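Local coordinates for protein neural-cadherin (PDB 3UBF) that mediates calcium-dependent homophilic adhesion between cells, this chain being a run of three extracellular cadherin repeats from the much longer membrane protein, at residues A[41-46]-A[61-66]; A[112-117]-A[211-216]; A[130-135]-A[141-146]; A[260-263]-A[268-271]; A[275-278]-A[283-286]. All blocks are in the same frame, centred on the assembly; numbering follows the deposited sequence.

The five contacts lie along three cadherin domains strung end to end as a bent rod. Contact 1 lies in the first domain, its centre about 29 Å from that of contact 3 across the metal-bearing junction to the second domain. Contact 3 ties the two sheets of the second, and contact 2 joins its strand 113-117 to the start of the third; in sequence 130-135 and 141-146 come between 112-117 and 211-216. Contacts 2 and 3 meet at Met-113 and Leu-130. Contacts 4 and 5 follow in the third domain, centres about 17 Å apart and about 59 and 62 Å from that of contact 1. One junction is metal-bound; the other is bridged by side chains.

Contact 1. Residues A[41-46]-A[61-66]. With CA (calcium ion), chain T; ZN (zinc ion), chain B.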
# COMPACT_ATOMS: atom_id res chain seq x y z
N ASN A 41 -4.82 -22.47 29.08
CA ASN A 41 -4.31 -21.47 28.17
C ASN A 41 -5.44 -21.06 27.24
O ASN A 41 -6.23 -21.90 26.83
CB ASN A 41 -3.12 -22.07 27.40
CG ASN A 41 -2.54 -21.13 26.40
OD1 ASN A 41 -3.11 -20.90 25.34
ND2 ASN A 41 -1.38 -20.56 26.73
N PRO A 42 -5.53 -19.76 26.91
CA PRO A 42 -6.68 -19.34 26.13
C PRO A 42 -6.61 -19.86 24.69
O PRO A 42 -7.64 -20.03 24.04
CB PRO A 42 -6.59 -17.80 26.15
CG PRO A 42 -5.62 -17.47 27.23
CD PRO A 42 -4.67 -18.62 27.27
N TRP A 43 -5.41 -20.17 24.24
CA TRP A 43 -5.18 -20.44 22.84
C TRP A 43 -5.10 -21.92 22.49
O TRP A 43 -5.33 -22.30 21.35
CB TRP A 43 -3.92 -19.70 22.36
CG TRP A 43 -3.97 -18.23 22.69
CD1 TRP A 43 -3.25 -17.58 23.65
CD2 TRP A 43 -4.82 -17.24 22.10
NE1 TRP A 43 -3.59 -16.25 23.68
CE2 TRP A 43 -4.55 -16.01 22.73
CE3 TRP A 43 -5.78 -17.28 21.07
CZ2 TRP A 43 -5.20 -14.83 22.38
CZ3 TRP A 43 -6.43 -16.09 20.72
CH2 TRP A 43 -6.13 -14.89 21.38
N VAL A 44 -4.78 -22.75 23.48
CA VAL A 44 -4.56 -24.17 23.21
C VAL A 44 -5.11 -25.04 24.32
O VAL A 44 -5.02 -24.68 25.49
CB VAL A 44 -3.05 -24.52 22.99
CG1 VAL A 44 -2.51 -23.95 21.68
CG2 VAL A 44 -2.19 -24.07 24.17
N THR A 45 -5.69 -26.18 23.94
CA THR A 45 -5.92 -27.29 24.86
C THR A 45 -4.92 -28.37 24.49
O THR A 45 -4.41 -28.39 23.36
CB THR A 45 -7.33 -27.91 24.74
OG1 THR A 45 -7.57 -28.34 23.40
CG2 THR A 45 -8.40 -26.91 25.15
N VAL A 46 -4.62 -29.25 25.44
CA VAL A 46 -3.73 -30.38 25.18
C VAL A 46 -4.51 -31.65 25.42
O VAL A 46 -5.07 -31.84 26.49
CB VAL A 46 -2.48 -30.34 26.07
CG1 VAL A 46 -1.76 -31.67 26.02
CG2 VAL A 46 -1.56 -29.23 25.62
N GLU A 61 -2.19 -10.40 17.43
CA GLU A 61 -2.30 -9.09 18.07
C GLU A 61 -2.71 -9.22 19.53
O GLU A 61 -2.34 -8.39 20.36
CB GLU A 61 -3.30 -8.20 17.32
CG GLU A 61 -2.80 -7.66 15.97
CD GLU A 61 -2.72 -8.71 14.87
OE1 GLU A 61 -3.07 -9.89 15.08
OE2 GLU A 61 -2.31 -8.35 13.76
N GLU A 62 -3.48 -10.28 19.83
CA GLU A 62 -3.96 -10.52 21.19
C GLU A 62 -2.95 -11.24 22.10
O GLU A 62 -3.17 -11.31 23.32
CB GLU A 62 -5.32 -11.24 21.16
CG GLU A 62 -6.48 -10.27 20.94
CD GLU A 62 -7.85 -10.95 20.77
OE1 GLU A 62 -8.09 -12.03 21.37
OE2 GLU A 62 -8.69 -10.37 20.04
N LEU A 63 -1.86 -11.75 21.53
CA LEU A 63 -0.79 -12.38 22.30
C LEU A 63 0.07 -11.32 22.99
O LEU A 63 0.12 -10.16 22.55
CB LEU A 63 0.11 -13.24 21.39
CG LEU A 63 -0.55 -14.33 20.54
CD1 LEU A 63 0.47 -15.04 19.70
CD2 LEU A 63 -1.28 -15.32 21.41
N GLY A 64 0.75 -11.72 24.07
CA GLY A 64 1.69 -10.84 24.76
C GLY A 64 2.80 -10.40 23.82
O GLY A 64 2.92 -10.94 22.72
N PRO A 65 3.63 -9.43 24.24
CA PRO A 65 4.68 -8.89 23.37
C PRO A 65 5.71 -9.95 22.98
O PRO A 65 6.55 -9.73 22.10
CB PRO A 65 5.34 -7.80 24.22
CG PRO A 65 5.07 -8.21 25.63
CD PRO A 65 3.73 -8.90 25.62
N GLU A 66 5.61 -11.10 23.63
CA GLU A 66 6.47 -12.24 23.34
C GLU A 66 6.05 -12.90 22.03
O GLU A 66 6.89 -13.42 21.28
CB GLU A 66 6.37 -13.24 24.50
CG GLU A 66 7.55 -14.19 24.64
CD GLU A 66 8.84 -13.48 25.02
OE1 GLU A 66 8.78 -12.35 25.54
OE2 GLU A 66 9.93 -14.07 24.80
CA CA T . -4.55 -10.86 13.67
ZN ZN B . -2.00 -9.43 12.21
O HOH W 1 -3.07 -10.45 11.68
O HOH W 2 -6.29 -12.20 13.08
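Leu-63 holds CG beside its own backbone N (chi1 -55°) and Trp-43 does the same (chi1 -52°), and with these torsions a leucine methyl lies over the face of the indole. Leu-63 CD2 is 3.6 Å from the centroid of the five-membered ring of Trp-43, close to the ring normal, which makes this a CH-pi contact. Its closest ring atom is Trp-43 NE1, 3.4 Å from Leu-63 CD2. Pro-42 CB lies against the opposite face, and Lys-56 adds a cation-pi interaction. A broad aromatic suits such a place, since it can take partners on its faces and rim at once. At the rim, Glu-62 OE1 comes 3.5 Å from Trp-43 CH2, near the ring plane, where the slightly positive C-H edge suits a carboxylate oxygen. Asn-41 forms an Asx turn, its OD1 accepting from Trp-43 N at 2.7 Å. Next to Glu-62, Glu-61 turns to the metals at the junction of the first two cadherin domains, its OE1 2.3 Å from the calcium ion and its OE2 1.9 Å from a zinc ion. Glu-13, Asp-59 and Asp-138 complete the calcium site, Asp-98 and Asp-136 the zinc site. The packing thus joins the 61-66 loop to Trp-43 beside the metal site, consistent with helping to place it, while Glu-61 bridges calcium and zinc through its two oxygens, and their charge probably keeps it ionised.

Contact 2. Residues A[112-117]-A[211-216]; sequences PMQAVV and APQFYM
Gln-114 and Gln-213 bring the two backbones nearest, yet their CA atoms remain 8.1 Å apart, too far for direct main-chain pairing, and side chains span the distance. The two glutamines come from opposite directions and lay their amides over one another in a stack, the planes 21° apart. Gln-213 reaches in fully extended, its CG opposite its backbone N (chi1 -177°), which carries the amide across to the other domain. There NE2 of Gln-213 donates to the carbonyl O of Pro-112 at 2.9 Å, in the carbonyl plane on a lone pair and almost straight at 174°. The acceptor also lies in the Gln-213 amide plane, so this bond helps set the rotation of the group. Gln-114 NE2 passes 3.0 Å from Gln-213 OE1, but the angle is too poor for a hydrogen bond; the amides meet by stacking. Water 3 takes a weak bond from Gln-114 N and approaches Gln-213 OE1 too closely for certainty. Glutamine suits this place because its long arm ends in both a donor and an acceptor, and Pro-112, which follows a cis peptide bond, offers a carbonyl with ring carbons beside it. The connecting peptide lacks the Asp-x-Asn-Asp linker sequence found at the preceding junction, consistent with a calcium-free interdomain linker. On one side strand 113-117 runs parallel to strand 201-207 at the margin of its sheet; on the other, strand 213-214 begins the third domain, pairing antiparallel with strand 232-239.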
# COMPACT_ATOMS: atom_id res chain seq x y z
N PRO A 112 4.07 12.02 -6.67
CA PRO A 112 4.10 12.49 -5.28
C PRO A 112 2.82 13.23 -4.87
O PRO A 112 2.10 13.77 -5.72
CB PRO A 112 5.28 13.46 -5.25
CG PRO A 112 6.10 13.12 -6.45
CD PRO A 112 5.11 12.68 -7.48
N MET A 113 2.56 13.23 -3.57
CA MET A 113 1.40 13.87 -2.99
C MET A 113 1.34 15.35 -3.30
O MET A 113 2.27 16.10 -2.98
CB MET A 113 1.40 13.64 -1.49
CG MET A 113 1.01 12.23 -1.07
SD MET A 113 1.31 11.97 0.69
CE MET A 113 0.94 10.22 0.77
N GLN A 114 0.25 15.77 -3.93
CA GLN A 114 0.07 17.16 -4.32
C GLN A 114 -1.32 17.67 -3.95
O GLN A 114 -2.31 16.97 -4.12
CB GLN A 114 0.35 17.35 -5.81
CG GLN A 114 1.82 17.23 -6.13
CD GLN A 114 2.19 17.50 -7.57
OE1 GLN A 114 3.36 17.43 -7.92
NE2 GLN A 114 1.20 17.82 -8.42
N ALA A 115 -1.35 18.87 -3.40
CA ALA A 115 -2.57 19.56 -3.06
C ALA A 115 -2.38 21.03 -3.38
O ALA A 115 -1.28 21.49 -3.69
CB ALA A 115 -2.86 19.39 -1.59
N VAL A 116 -3.48 21.78 -3.31
CA VAL A 116 -3.44 23.24 -3.30
C VAL A 116 -4.12 23.73 -2.03
O VAL A 116 -4.96 23.03 -1.45
CB VAL A 116 -4.15 23.83 -4.52
CG1 VAL A 116 -3.32 23.61 -5.78
CG2 VAL A 116 -5.57 23.25 -4.66
N VAL A 117 -3.76 24.93 -1.60
CA VAL A 117 -4.48 25.57 -0.51
C VAL A 117 -5.05 26.91 -0.96
O VAL A 117 -4.32 27.78 -1.45
CB VAL A 117 -3.61 25.74 0.76
CG1 VAL A 117 -2.36 26.57 0.46
CG2 VAL A 117 -4.43 26.37 1.87
N ALA A 211 -0.32 23.30 -11.51
CA ALA A 211 -0.58 22.65 -12.78
C ALA A 211 -1.10 21.24 -12.60
O ALA A 211 -0.89 20.64 -11.54
CB ALA A 211 0.67 22.66 -13.64
N PRO A 212 -1.77 20.69 -13.62
CA PRO A 212 -2.32 19.34 -13.54
C PRO A 212 -1.21 18.35 -13.25
O PRO A 212 -0.06 18.59 -13.63
CB PRO A 212 -2.84 19.08 -14.96
CG PRO A 212 -2.97 20.39 -15.59
CD PRO A 212 -1.90 21.23 -14.98
N GLN A 213 -1.57 17.26 -12.57
CA GLN A 213 -0.65 16.17 -12.33
C GLN A 213 -1.21 14.91 -12.95
O GLN A 213 -2.38 14.55 -12.73
CB GLN A 213 -0.43 15.97 -10.83
CG GLN A 213 0.59 14.90 -10.48
CD GLN A 213 0.74 14.72 -8.99
OE1 GLN A 213 -0.14 15.11 -8.22
NE2 GLN A 213 1.85 14.15 -8.56
N PHE A 214 -0.37 14.24 -13.72
CA PHE A 214 -0.73 12.99 -14.34
C PHE A 214 -0.79 11.90 -13.28
O PHE A 214 -0.07 11.97 -12.28
CB PHE A 214 0.26 12.64 -15.45
CG PHE A 214 0.03 13.40 -16.72
CD1 PHE A 214 0.85 14.47 -17.05
CD2 PHE A 214 -1.00 13.05 -17.59
CE1 PHE A 214 0.65 15.20 -18.24
CE2 PHE A 214 -1.22 13.77 -18.79
CZ PHE A 214 -0.39 14.84 -19.12
N TYR A 215 -1.66 10.92 -13.49
CA TYR A 215 -1.82 9.80 -12.55
C TYR A 215 -0.66 8.81 -12.57
O TYR A 215 -0.53 7.98 -11.68
CB TYR A 215 -3.18 9.12 -12.72
CG TYR A 215 -4.24 9.80 -11.88
CD1 TYR A 215 -5.04 10.81 -12.41
CD2 TYR A 215 -4.40 9.47 -10.53
CE1 TYR A 215 -5.98 11.45 -11.63
CE2 TYR A 215 -5.34 10.10 -9.75
CZ TYR A 215 -6.13 11.10 -10.30
OH TYR A 215 -7.07 11.74 -9.52
N MET A 216 0.19 8.92 -13.58
CA MET A 216 1.48 8.21 -13.60
C MET A 216 2.59 9.19 -14.01
O MET A 216 2.37 10.06 -14.86
CB MET A 216 1.45 7.06 -14.60
CG MET A 216 0.18 6.25 -14.61
SD MET A 216 0.44 4.59 -14.08
CE MET A 216 1.77 4.10 -15.19
O HOH W 3 -0.88 14.26 -5.99

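Contact 3. Residues A[130-135]-A[141-146]; sequences LQARDP and IHYFIV. With ZN (zinc ion), chain G; ZN (zinc ion), chain C.
Tyr-143 and Leu-130 slide past each other in opposite directions, and the tyrosine can be followed outward along the 130-135 segment. Its CB lies 4.1 Å from Leu-130 CD1, a loose apolar contact. One atom beyond CG, Tyr-143 CD2 packs at 3.6 Å on Leu-130 CB. Tyr-143 CE2 then reaches the methyl of Ala-132, 3.9 Å from its CB. The ring spans the gap of the cadherin beta sandwich, since strand 126-133 belongs to one sheet and strand 141-149 to the other; a small alanine leaves it room, and a tyrosine is long enough to cross. At the tip, Tyr-143 OH accepts a bond from Ala-132 N at 2.9 Å, nearly straight at 172° and at the ring edge, in plane. Water 4 sits very close to Leu-130 O and bonds weakly to the same hydroxyl. Beside the ring, Ile-141 sets CG1 between its backbone N and carbonyl carbon (chi1 63°), and with the chain extended beyond, this sends CD1 to 3.7 Å from Ala-132 CB. Asp-134, whose OD1 accepts from Asp-136 N, binds a zinc ion together with His-139 and Asp-185, and His-142 ND1 shares a different zinc with Glu-158.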
# COMPACT_ATOMS: atom_id res chain seq x y z
N LEU A 130 -4.49 12.18 3.83
CA LEU A 130 -3.56 11.06 3.76
C LEU A 130 -4.33 9.76 3.92
O LEU A 130 -5.19 9.66 4.80
CB LEU A 130 -2.52 11.16 4.87
CG LEU A 130 -1.70 12.45 4.91
CD1 LEU A 130 -0.90 12.45 6.19
CD2 LEU A 130 -0.80 12.59 3.66
N GLN A 131 -4.05 8.79 3.04
CA GLN A 131 -4.66 7.47 3.14
C GLN A 131 -3.60 6.43 2.94
O GLN A 131 -3.06 6.30 1.84
CB GLN A 131 -5.77 7.28 2.11
CG GLN A 131 -6.97 8.20 2.30
CD GLN A 131 -7.72 8.45 0.99
OE1 GLN A 131 -8.23 7.51 0.35
NE2 GLN A 131 -7.79 9.73 0.58
N ALA A 132 -3.28 5.71 4.01
CA ALA A 132 -2.42 4.54 3.92
C ALA A 132 -3.25 3.28 4.14
O ALA A 132 -4.33 3.32 4.74
CB ALA A 132 -1.33 4.64 4.95
N ARG A 133 -2.75 2.17 3.64
CA ARG A 133 -3.37 0.87 3.83
C ARG A 133 -2.36 -0.04 4.50
O ARG A 133 -1.21 -0.13 4.06
CB ARG A 133 -3.77 0.30 2.48
CG ARG A 133 -4.38 -1.08 2.52
CD ARG A 133 -4.61 -1.59 1.10
NE ARG A 133 -5.65 -0.83 0.40
CZ ARG A 133 -5.72 -0.68 -0.92
NH1 ARG A 133 -6.72 0.03 -1.46
NH2 ARG A 133 -4.81 -1.24 -1.71
N ASP A 134 -2.78 -0.68 5.58
CA ASP A 134 -2.03 -1.77 6.19
C ASP A 134 -2.61 -3.04 5.61
O ASP A 134 -3.80 -3.30 5.76
CB ASP A 134 -2.16 -1.74 7.72
CG ASP A 134 -1.13 -2.64 8.42
OD1 ASP A 134 -0.98 -3.82 8.05
OD2 ASP A 134 -0.48 -2.16 9.37
N PRO A 135 -1.77 -3.84 4.92
CA PRO A 135 -2.25 -5.12 4.39
C PRO A 135 -2.79 -6.02 5.49
O PRO A 135 -3.59 -6.92 5.21
CB PRO A 135 -1.02 -5.74 3.71
CG PRO A 135 0.16 -4.94 4.17
CD PRO A 135 -0.38 -3.56 4.49
N ILE A 141 -3.46 2.41 12.25
CA ILE A 141 -2.37 3.28 11.88
C ILE A 141 -2.61 4.72 12.31
O ILE A 141 -3.76 5.18 12.39
CB ILE A 141 -2.07 3.23 10.36
CG1 ILE A 141 -3.26 3.73 9.54
CG2 ILE A 141 -1.64 1.82 9.93
CD1 ILE A 141 -3.04 3.68 8.03
N HIS A 142 -1.52 5.42 12.62
CA HIS A 142 -1.58 6.83 12.96
C HIS A 142 -0.77 7.62 11.95
O HIS A 142 0.38 7.28 11.65
CB HIS A 142 -1.05 7.11 14.36
CG HIS A 142 -1.90 6.57 15.46
ND1 HIS A 142 -1.55 6.67 16.79
CD2 HIS A 142 -3.08 5.89 15.43
CE1 HIS A 142 -2.48 6.10 17.53
NE2 HIS A 142 -3.41 5.61 16.74
N TYR A 143 -1.37 8.68 11.43
CA TYR A 143 -0.69 9.59 10.53
C TYR A 143 -0.07 10.73 11.32
O TYR A 143 -0.67 11.22 12.27
CB TYR A 143 -1.67 10.16 9.53
CG TYR A 143 -2.44 9.14 8.73
CD1 TYR A 143 -3.64 8.61 9.21
CD2 TYR A 143 -1.98 8.71 7.49
CE1 TYR A 143 -4.35 7.69 8.48
CE2 TYR A 143 -2.69 7.79 6.75
CZ TYR A 143 -3.87 7.29 7.26
OH TYR A 143 -4.59 6.37 6.54
N PHE A 144 1.12 11.15 10.93
CA PHE A 144 1.75 12.31 11.55
C PHE A 144 2.78 12.96 10.65
O PHE A 144 3.24 12.36 9.68
CB PHE A 144 2.37 11.96 12.91
CG PHE A 144 3.36 10.84 12.87
CD1 PHE A 144 4.72 11.10 12.69
CD2 PHE A 144 2.96 9.52 13.05
CE1 PHE A 144 5.65 10.06 12.67
CE2 PHE A 144 3.88 8.47 13.04
CZ PHE A 144 5.23 8.74 12.84
N ILE A 145 3.14 14.20 10.99
CA ILE A 145 4.13 14.97 10.24
C ILE A 145 5.51 14.73 10.84
O ILE A 145 5.69 14.95 12.04
CB ILE A 145 3.80 16.49 10.29
CG1 ILE A 145 2.50 16.77 9.53
CG2 ILE A 145 4.95 17.33 9.74
CD1 ILE A 145 1.82 18.04 9.95
N VAL A 146 6.46 14.29 10.02
CA VAL A 146 7.83 14.10 10.50
C VAL A 146 8.71 15.31 10.23
O VAL A 146 9.74 15.48 10.88
CB VAL A 146 8.49 12.78 9.98
CG1 VAL A 146 7.48 11.66 9.89
CG2 VAL A 146 9.17 12.97 8.64
ZN ZN G . 0.63 -3.15 10.16
ZN ZN C . -0.30 8.41 17.30
O HOH W 4 -7.14 8.18 5.41

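Contact 4. Residues A[260-263]-A[268-271]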
# COMPACT_ATOMS: atom_id res chain seq x y z
N PHE A 260 -0.42 7.64 -33.69
CA PHE A 260 -1.34 7.61 -32.59
C PHE A 260 -2.04 8.96 -32.48
O PHE A 260 -1.52 9.99 -32.92
CB PHE A 260 -0.59 7.27 -31.30
CG PHE A 260 0.25 6.02 -31.41
CD1 PHE A 260 1.61 6.11 -31.68
CD2 PHE A 260 -0.33 4.77 -31.28
CE1 PHE A 260 2.40 4.95 -31.80
CE2 PHE A 260 0.45 3.61 -31.39
CZ PHE A 260 1.82 3.70 -31.66
N ASN A 261 -3.25 8.93 -31.94
CA ASN A 261 -3.88 10.15 -31.46
C ASN A 261 -4.41 9.94 -30.06
O ASN A 261 -4.38 8.82 -29.54
CB ASN A 261 -4.95 10.68 -32.43
CG ASN A 261 -5.89 9.59 -32.94
OD1 ASN A 261 -6.44 8.83 -32.15
ND2 ASN A 261 -6.08 9.53 -34.25
N ILE A 262 -4.85 11.02 -29.43
CA ILE A 262 -5.40 10.96 -28.09
C ILE A 262 -6.71 11.73 -28.11
O ILE A 262 -6.84 12.70 -28.85
CB ILE A 262 -4.43 11.56 -27.04
CG1 ILE A 262 -4.92 11.23 -25.61
CG2 ILE A 262 -4.26 13.07 -27.27
CD1 ILE A 262 -3.91 11.49 -24.51
N GLY A 263 -7.67 11.27 -27.31
CA GLY A 263 -8.94 11.95 -27.18
C GLY A 263 -8.76 13.24 -26.41
O GLY A 263 -8.29 13.20 -25.27
N ILE A 268 -7.81 9.12 -24.06
CA ILE A 268 -7.62 7.80 -24.61
C ILE A 268 -6.77 7.89 -25.86
O ILE A 268 -7.14 8.58 -26.81
CB ILE A 268 -8.94 7.09 -24.94
CG1 ILE A 268 -9.82 6.95 -23.69
CG2 ILE A 268 -8.67 5.72 -25.57
CD1 ILE A 268 -11.19 6.31 -23.97
N VAL A 269 -5.64 7.19 -25.83
CA VAL A 269 -4.76 7.10 -26.99
C VAL A 269 -5.23 5.96 -27.90
O VAL A 269 -5.29 4.81 -27.48
CB VAL A 269 -3.29 6.88 -26.55
CG1 VAL A 269 -2.35 6.85 -27.76
CG2 VAL A 269 -2.87 7.97 -25.59
N LYS A 270 -5.56 6.29 -29.14
CA LYS A 270 -5.90 5.27 -30.12
C LYS A 270 -4.81 5.12 -31.18
O LYS A 270 -3.96 6.00 -31.35
CB LYS A 270 -7.25 5.55 -30.77
CG LYS A 270 -8.41 5.33 -29.83
CD LYS A 270 -9.74 5.70 -30.47
CE LYS A 270 -10.82 5.84 -29.41
NZ LYS A 270 -12.18 5.85 -30.01
N LEU A 271 -4.84 3.99 -31.88
CA LEU A 271 -4.00 3.77 -33.05
C LEU A 271 -4.64 4.42 -34.27
O LEU A 271 -5.79 4.12 -34.60
CB LEU A 271 -3.83 2.27 -33.28
CG LEU A 271 -2.89 1.82 -34.40
CD1 LEU A 271 -1.51 2.47 -34.30
CD2 LEU A 271 -2.77 0.31 -34.40
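Asn-261 and Lys-270 form the central, hydrogen-bonded pair of two antiparallel strands. Lys-270 N donates to Asn-261 O at 2.8 Å, and Asn-261 N returns a bond to Lys-270 O at 3.1 Å. Toward the turn, Gly-263 N gives a third bond to Ile-268 O at 2.8 Å; lacking a side chain, glycine can sit close beside that carbonyl. The carbonyls also take C-H donors: Val-269 CA lies 3.1 Å from Asn-261 O, so that oxygen has two hydrogens directed at it. The pairs on either side, Phe-260 with Leu-271 and Ile-262 with Val-269, are non-hydrogen-bonded, and their side chains share one face. There Leu-271 CD1 touches Phe-260 CE2 at 3.7 Å, reaching the ring obliquely, while Ile-262 CD1 rests on Val-269 CG2 at 3.8 Å. Branched and aromatic residues suit this face because it is turned to the other sheet: Phe-260 meets Tyr-286 edge-to-face, Ile-262 and Val-269 reach Leu-250, and Val-269 also meets Leu-305. On the reverse face are Asn-261 and Lys-270, polar residues fitting a more open surface. Asn-261 has CG between its backbone N and carbonyl carbon (chi1 46°), which folds OD1 back to 3.6 Å from Lys-270 CB, whereas the lysine chain extends away. Further out, strand 268-271 is flanked on its other edge by strand 232-239, while Ser-266 OG accepts from Ile-268 N. The whole is a beta hairpin whose strand 260-262 forms one margin of its four-stranded sheet, an arrangement typical of the Greek-key beta sandwich of cadherin domains.

Contact 5. Residues A[275-278]-A[283-286]; sequences LDFE and PHVY. With ZN (zinc ion), chain O.
Phe-277 and His-284 meet first by aromatic stacking: their planes are only 5° from parallel and the centroids 3.7 Å apart, in an offset stack. Phe-277 CZ comes within 3.4 Å of His-284 CE1, face over face, although the two side chains themselves cross at about a right angle. The phenyl is put there by its first torsion, CG trans to the backbone N (chi1 -172°). The same imidazole supplies the hydrogen bond, His-284 NE2 donating to the carbonyl O of Phe-277 at 2.8 Å, in the carbonyl plane on a lone pair. Histidine suits this position because one flat ring can both stack on its partner and bond that partner's main chain, fixing its own rotation. Apolar packing is slighter: Leu-275 CD2 lies 4.2 Å from Tyr-286 CZ, the methyl coming nearest to the hydroxyl oxygen, and the two side chains pass in opposite directions. Among polar and metal contacts, Asp-276 OD1 takes a weak bond from Glu-278 N, and Glu-278 OE2 binds a zinc ion at 2.4 Å with Glu-225, Asp-311 and water 5. The Asp-Phe-Glu sequence recalls the Asp-Tyr-Glu that includes Glu-61, so this is probably the base of the junction to the next repeat. In the fold, the 275-278 loop leaves strand 268-271 of one sheet, and His-284 leads into strand 285-294 of the other, held antiparallel between strands 300-310 and 246-253.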
# COMPACT_ATOMS: atom_id res chain seq x y z
N LEU A 275 0.05 -0.97 -38.59
CA LEU A 275 1.44 -1.15 -38.18
C LEU A 275 2.12 -2.32 -38.90
O LEU A 275 1.52 -3.38 -39.09
CB LEU A 275 1.53 -1.35 -36.67
CG LEU A 275 1.12 -0.20 -35.76
CD1 LEU A 275 0.92 -0.72 -34.35
CD2 LEU A 275 2.14 0.95 -35.79
N ASP A 276 3.37 -2.10 -39.28
CA ASP A 276 4.20 -3.17 -39.83
C ASP A 276 5.51 -3.26 -39.02
O ASP A 276 6.27 -2.29 -38.93
CB ASP A 276 4.48 -2.94 -41.32
CG ASP A 276 4.83 -4.22 -42.07
OD1 ASP A 276 5.15 -5.24 -41.41
OD2 ASP A 276 4.76 -4.20 -43.32
N PHE A 277 5.74 -4.42 -38.41
CA PHE A 277 6.93 -4.66 -37.60
C PHE A 277 8.15 -4.89 -38.48
O PHE A 277 9.26 -4.50 -38.13
CB PHE A 277 6.72 -5.84 -36.66
CG PHE A 277 7.83 -6.04 -35.66
CD1 PHE A 277 7.83 -5.33 -34.46
CD2 PHE A 277 8.84 -6.95 -35.90
CE1 PHE A 277 8.84 -5.51 -33.53
CE2 PHE A 277 9.86 -7.14 -34.96
CZ PHE A 277 9.86 -6.42 -33.78
N GLU A 278 7.91 -5.52 -39.63
CA GLU A 278 8.96 -5.80 -40.60
C GLU A 278 9.22 -4.61 -41.52
O GLU A 278 10.16 -4.64 -42.32
CB GLU A 278 8.61 -7.05 -41.43
CG GLU A 278 8.79 -8.37 -40.69
CD GLU A 278 7.50 -8.93 -40.07
OE1 GLU A 278 7.03 -9.98 -40.56
OE2 GLU A 278 6.96 -8.34 -39.12
N PRO A 283 9.29 2.86 -36.42
CA PRO A 283 10.12 2.40 -35.31
C PRO A 283 9.39 1.33 -34.53
O PRO A 283 8.18 1.16 -34.67
CB PRO A 283 10.30 3.67 -34.47
CG PRO A 283 9.12 4.51 -34.76
CD PRO A 283 8.59 4.12 -36.11
N HIS A 284 10.13 0.58 -33.72
CA HIS A 284 9.52 -0.42 -32.86
C HIS A 284 9.15 0.17 -31.52
O HIS A 284 8.27 -0.34 -30.84
CB HIS A 284 10.45 -1.61 -32.66
CG HIS A 284 10.65 -2.43 -33.90
ND1 HIS A 284 11.67 -3.34 -34.03
CD2 HIS A 284 9.96 -2.44 -35.06
CE1 HIS A 284 11.59 -3.90 -35.23
NE2 HIS A 284 10.57 -3.37 -35.87
N VAL A 285 9.84 1.25 -31.15
CA VAL A 285 9.57 1.98 -29.92
C VAL A 285 9.27 3.43 -30.29
O VAL A 285 10.13 4.12 -30.86
CB VAL A 285 10.79 1.93 -28.94
CG1 VAL A 285 10.53 2.80 -27.71
CG2 VAL A 285 11.10 0.48 -28.52
N TYR A 286 8.04 3.87 -30.01
CA TYR A 286 7.63 5.26 -30.26
C TYR A 286 7.72 6.08 -28.97
O TYR A 286 7.23 5.65 -27.92
CB TYR A 286 6.18 5.31 -30.74
CG TYR A 286 5.90 4.65 -32.07
CD1 TYR A 286 5.67 3.28 -32.15
CD2 TYR A 286 5.83 5.40 -33.24
CE1 TYR A 286 5.39 2.67 -33.37
CE2 TYR A 286 5.54 4.80 -34.46
CZ TYR A 286 5.33 3.43 -34.52
OH TYR A 286 5.06 2.83 -35.73
ZN ZN O . 4.72 -9.07 -38.78
O HOH W 5 3.64 -7.91 -40.50